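Local coordinates for protein aggregative adherence fimbrial subunit AggA (Escherichia coli O104:H4 str. C227-11, PDB 4PH8) that forms the major subunit of aggregative adherence fimbriae type I, through which the bacterium adheres to host surfaces, probably by binding fibronectin, at residues G35-T41 and K106-V112. Numbering follows the deposited sequence.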
ATOM      1  N   GLY A  35     -11.748  -0.333  -7.572  1.00 20.66           N
ATOM      2  CA  GLY A  35     -10.980   0.097  -6.402  1.00 17.55           C
ATOM      3  C   GLY A  35     -10.076  -0.981  -5.857  1.00 16.21           C
ATOM      4  O   GLY A  35     -10.440  -2.165  -5.839  1.00 18.00           O
ATOM      5  N   PHE A  36      -8.905  -0.556  -5.389  1.00 13.61           N
ATOM      6  CA  PHE A  36      -7.956  -1.424  -4.711  1.00 14.53           C
ATOM      7  C   PHE A  36      -7.452  -0.648  -3.494  1.00 14.34           C
ATOM      8  O   PHE A  36      -7.147   0.532  -3.595  1.00 15.94           O
ATOM      9  CB  PHE A  36      -6.753  -1.773  -5.589  1.00 14.29           C
ATOM     10  CG  PHE A  36      -7.107  -2.321  -6.951  1.00 15.75           C
ATOM     11  CD1 PHE A  36      -7.362  -3.669  -7.127  1.00 15.61           C
ATOM     12  CD2 PHE A  36      -7.116  -1.498  -8.049  1.00 16.87           C
ATOM     13  CE1 PHE A  36      -7.668  -4.176  -8.379  1.00 19.67           C
ATOM     14  CE2 PHE A  36      -7.419  -1.998  -9.320  1.00 15.53           C
ATOM     15  CZ  PHE A  36      -7.695  -3.340  -9.471  1.00 19.59           C
ATOM     16  N   SER A  37      -7.371  -1.305  -2.350  1.00 12.37           N
ATOM     17  CA  SER A  37      -6.922  -0.628  -1.168  1.00 13.30           C
ATOM     18  C   SER A  37      -6.094  -1.529  -0.302  1.00 10.87           C
ATOM     19  O   SER A  37      -6.131  -2.757  -0.425  1.00 10.53           O
ATOM     20  CB  SER A  37      -8.093  -0.080  -0.396  1.00 15.11           C
ATOM     21  OG  SER A  37      -8.940  -1.096   0.050  1.00 13.96           O
ATOM     22  N   ALA A  38      -5.297  -0.876   0.534  1.00 10.70           N
ATOM     23  CA  ALA A  38      -4.394  -1.527   1.460  1.00 10.65           C
ATOM     24  C   ALA A  38      -4.484  -0.819   2.809  1.00  9.51           C
ATOM     25  O   ALA A  38      -4.779   0.379   2.892  1.00 10.49           O
ATOM     26  CB  ALA A  38      -2.969  -1.489   0.940  1.00 11.63           C
ATOM     27  N   LYS A  39      -4.207  -1.574   3.854  1.00 10.29           N
ATOM     28  CA  LYS A  39      -4.279  -1.089   5.216  1.00 11.30           C
ATOM     29  C   LYS A  39      -3.097  -1.679   5.965  1.00 10.23           C
ATOM     30  O   LYS A  39      -2.787  -2.856   5.807  1.00 11.08           O
ATOM     31  CB  LYS A  39      -5.631  -1.531   5.824  1.00 14.72           C
ATOM     32  CG  LYS A  39      -5.740  -1.575   7.328  1.00 18.88           C
ATOM     33  CD  LYS A  39      -7.151  -1.924   7.797  1.00 19.95           C
ATOM     34  CE  LYS A  39      -7.609  -3.359   7.532  1.00 19.56           C
ATOM     35  NZ  LYS A  39      -6.725  -4.442   7.986  1.00 23.78           N
ATOM     36  N   VAL A  40      -2.429  -0.852   6.765  1.00 10.50           N
ATOM     37  CA  VAL A  40      -1.240  -1.276   7.504  1.00 10.76           C
ATOM     38  C   VAL A  40      -1.389  -0.890   8.976  1.00 10.32           C
ATOM     39  O   VAL A  40      -1.840   0.202   9.310  1.00  9.90           O
ATOM     40  CB  VAL A  40       0.072  -0.654   6.924  1.00 12.44           C
ATOM     41  CG1 VAL A  40       1.282  -1.284   7.593  1.00 13.72           C
ATOM     42  CG2 VAL A  40       0.133  -0.848   5.422  1.00 14.12           C
ATOM     43  N   THR A  41      -1.008  -1.799   9.859  1.00 11.00           N
ATOM     44  CA  THR A  41      -1.023  -1.508  11.282  1.00 11.19           C
ATOM     45  C   THR A  41       0.114  -2.275  11.927  1.00 11.58           C
ATOM     46  O   THR A  41       0.900  -2.953  11.249  1.00 11.52           O
ATOM     47  CB  THR A  41      -2.398  -1.842  11.916  1.00 11.62           C
ATOM     48  OG1 THR A  41      -2.491  -1.272  13.239  1.00 11.30           O
ATOM     49  CG2 THR A  41      -2.646  -3.337  11.950  1.00 13.15           C
ATOM     50  N   LYS A 106      -5.201   3.832  14.523  1.00 12.74           N
ATOM     51  CA  LYS A 106      -4.272   2.689  14.508  1.00 13.78           C
ATOM     52  C   LYS A 106      -3.929   2.130  13.133  1.00 12.21           C
ATOM     53  O   LYS A 106      -3.098   1.233  13.023  1.00 12.85           O
ATOM     54  CB  LYS A 106      -4.834   1.570  15.372  1.00 15.25           C
ATOM     55  CG  LYS A 106      -4.973   1.900  16.858  1.00 17.21           C
ATOM     56  CD  LYS A 106      -5.259   0.597  17.591  1.00 20.87           C
ATOM     57  CE  LYS A 106      -5.398   0.748  19.096  1.00 27.05           C
ATOM     58  NZ  LYS A 106      -5.651  -0.602  19.659  1.00 30.66           N
ATOM     59  N   PHE A 107      -4.558   2.667  12.088  1.00 12.06           N
ATOM     60  CA  PHE A 107      -4.373   2.155  10.733  1.00 12.31           C
ATOM     61  C   PHE A 107      -3.951   3.242   9.779  1.00 11.41           C
ATOM     62  O   PHE A 107      -4.430   4.376   9.862  1.00 14.42           O
ATOM     63  CB  PHE A 107      -5.667   1.514  10.214  1.00 13.63           C
ATOM     64  CG  PHE A 107      -6.117   0.342  11.014  1.00 12.12           C
ATOM     65  CD1 PHE A 107      -5.653  -0.921  10.717  1.00 13.39           C
ATOM     66  CD2 PHE A 107      -6.999   0.503  12.086  1.00 15.01           C
ATOM     67  CE1 PHE A 107      -6.063  -2.023  11.451  1.00 13.27           C
ATOM     68  CE2 PHE A 107      -7.395  -0.592  12.832  1.00 16.43           C
ATOM     69  CZ  PHE A 107      -6.928  -1.855  12.507  1.00 15.64           C
ATOM     70  N   LEU A 108      -3.045   2.868   8.877  1.00  9.18           N
ATOM     71  CA  LEU A 108      -2.788   3.591   7.645  1.00 10.51           C
ATOM     72  C   LEU A 108      -3.629   2.952   6.553  1.00 10.04           C
ATOM     73  O   LEU A 108      -3.519   1.748   6.317  1.00 11.49           O
ATOM     74  CB  LEU A 108      -1.322   3.469   7.271  1.00 10.81           C
ATOM     75  CG  LEU A 108      -0.870   4.009   5.911  1.00 13.82           C
ATOM     76  CD1 LEU A 108      -1.310   5.438   5.711  1.00 17.16           C
ATOM     77  CD2 LEU A 108       0.644   3.905   5.815  1.00 14.93           C
ATOM     78  N   ASN A 109      -4.473   3.748   5.905  1.00  9.00           N
ATOM     79  CA  ASN A 109      -5.303   3.274   4.801  1.00 10.24           C
ATOM     80  C   ASN A 109      -4.961   4.068   3.547  1.00  9.73           C
ATOM     81  O   ASN A 109      -4.749   5.293   3.592  1.00 11.01           O
ATOM     82  CB  ASN A 109      -6.808   3.413   5.128  1.00 11.88           C
ATOM     83  CG  ASN A 109      -7.347   2.272   5.989  1.00 12.86           C
ATOM     84  OD1 ASN A 109      -7.549   1.172   5.490  1.00 18.26           O
ATOM     85  ND2 ASN A 109      -7.598   2.535   7.279  1.00 14.27           N
ATOM     86  N   ALA A 110      -4.876   3.357   2.433  1.00 10.68           N
ATOM     87  CA  ALA A 110      -4.622   3.956   1.129  1.00  9.60           C
ATOM     88  C   ALA A 110      -5.345   3.174   0.053  1.00 10.66           C
ATOM     89  O   ALA A 110      -5.599   1.963   0.184  1.00 10.46           O
ATOM     90  CB  ALA A 110      -3.143   4.002   0.817  1.00 10.07           C
ATOM     91  N   SER A 111      -5.665   3.884  -1.018  1.00 11.98           N
ATOM     92  CA  SER A 111      -6.334   3.282  -2.162  1.00 12.97           C
ATOM     93  C   SER A 111      -5.905   3.859  -3.513  1.00 13.48           C
ATOM     94  O   SER A 111      -5.336   4.947  -3.605  1.00 14.12           O
ATOM     95  CB  SER A 111      -7.838   3.421  -2.002  1.00 13.78           C
ATOM     96  OG  SER A 111      -8.239   4.767  -2.139  1.00 16.48           O
ATOM     97  N   VAL A 112      -6.131   3.066  -4.558  1.00 16.00           N
ATOM     98  CA  VAL A 112      -5.998   3.529  -5.933  1.00 15.99           C
ATOM     99  C   VAL A 112      -7.239   3.096  -6.679  1.00 18.58           C
ATOM    100  O   VAL A 112      -8.046   2.304  -6.171  1.00 15.47           O
ATOM    101  CB  VAL A 112      -4.733   2.986  -6.642  1.00 16.88           C
ATOM    102  CG1 VAL A 112      -3.469   3.565  -6.020  1.00 17.79           C
ATOM    103  CG2 VAL A 112      -4.697   1.451  -6.674  1.00 17.59           C
TER
HETATM  104  O   HOH W   1      -7.580   0.898   2.877  1.00 20.90           O
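The ring of F107 leans toward segment 35-41, lying beside the aliphatic chain of K39, with T41 over one face. K39 runs in the same direction as the ring, its CD 3.4 Å from F107 CD1; CG sits anti to the backbone N (chi1 159°), and bends at chi3 and chi4 carry the amine on to T19 OG1 in the next strand. T41 crosses the ring obliquely: OG1 stands over one face, offset toward the rim, while CG2 comes within 3.7 Å of F107 CE1. With chi1 at -167°, T41 OG1 also faces the backbone of K106 and donates a short 2.6 Å bond to K106 O, tilted from the carbonyl plane. N109 also lies alongside K39, pointing the same way, its OD1 3.3 Å from K39 CB. A water bridges the two strands here, donating both to N109 OD1 (2.6 Å) and to A38 O.

K39 and N109 stand on one face of an antiparallel pair in the immunoglobulin-like beta sandwich of a fimbrial subunit. Strand 34-41 is flanked by strand 17-20, and strand 108-114 by strand 75-82. The backbones join through reciprocal N-H to O bonds at F36/V112, A38/A110 and V40/L108. S37/S111 and K39/N109 alternate with these as non-hydrogen-bonded pairs, the serine CB atoms 3.9 Å apart on the face that carries K39 and N109.

F36, A38, V40, L108, A110 and V112 turn to the opposite face and into the sandwich core. There V112 CG2 meets F36 CB at 4.0 Å and approaches the F36 ring obliquely; M128 of strand 124-138 touches both side chains, and W64 packs on A110 and V112. Farther along, V40 rests on A132 and L108 on V53.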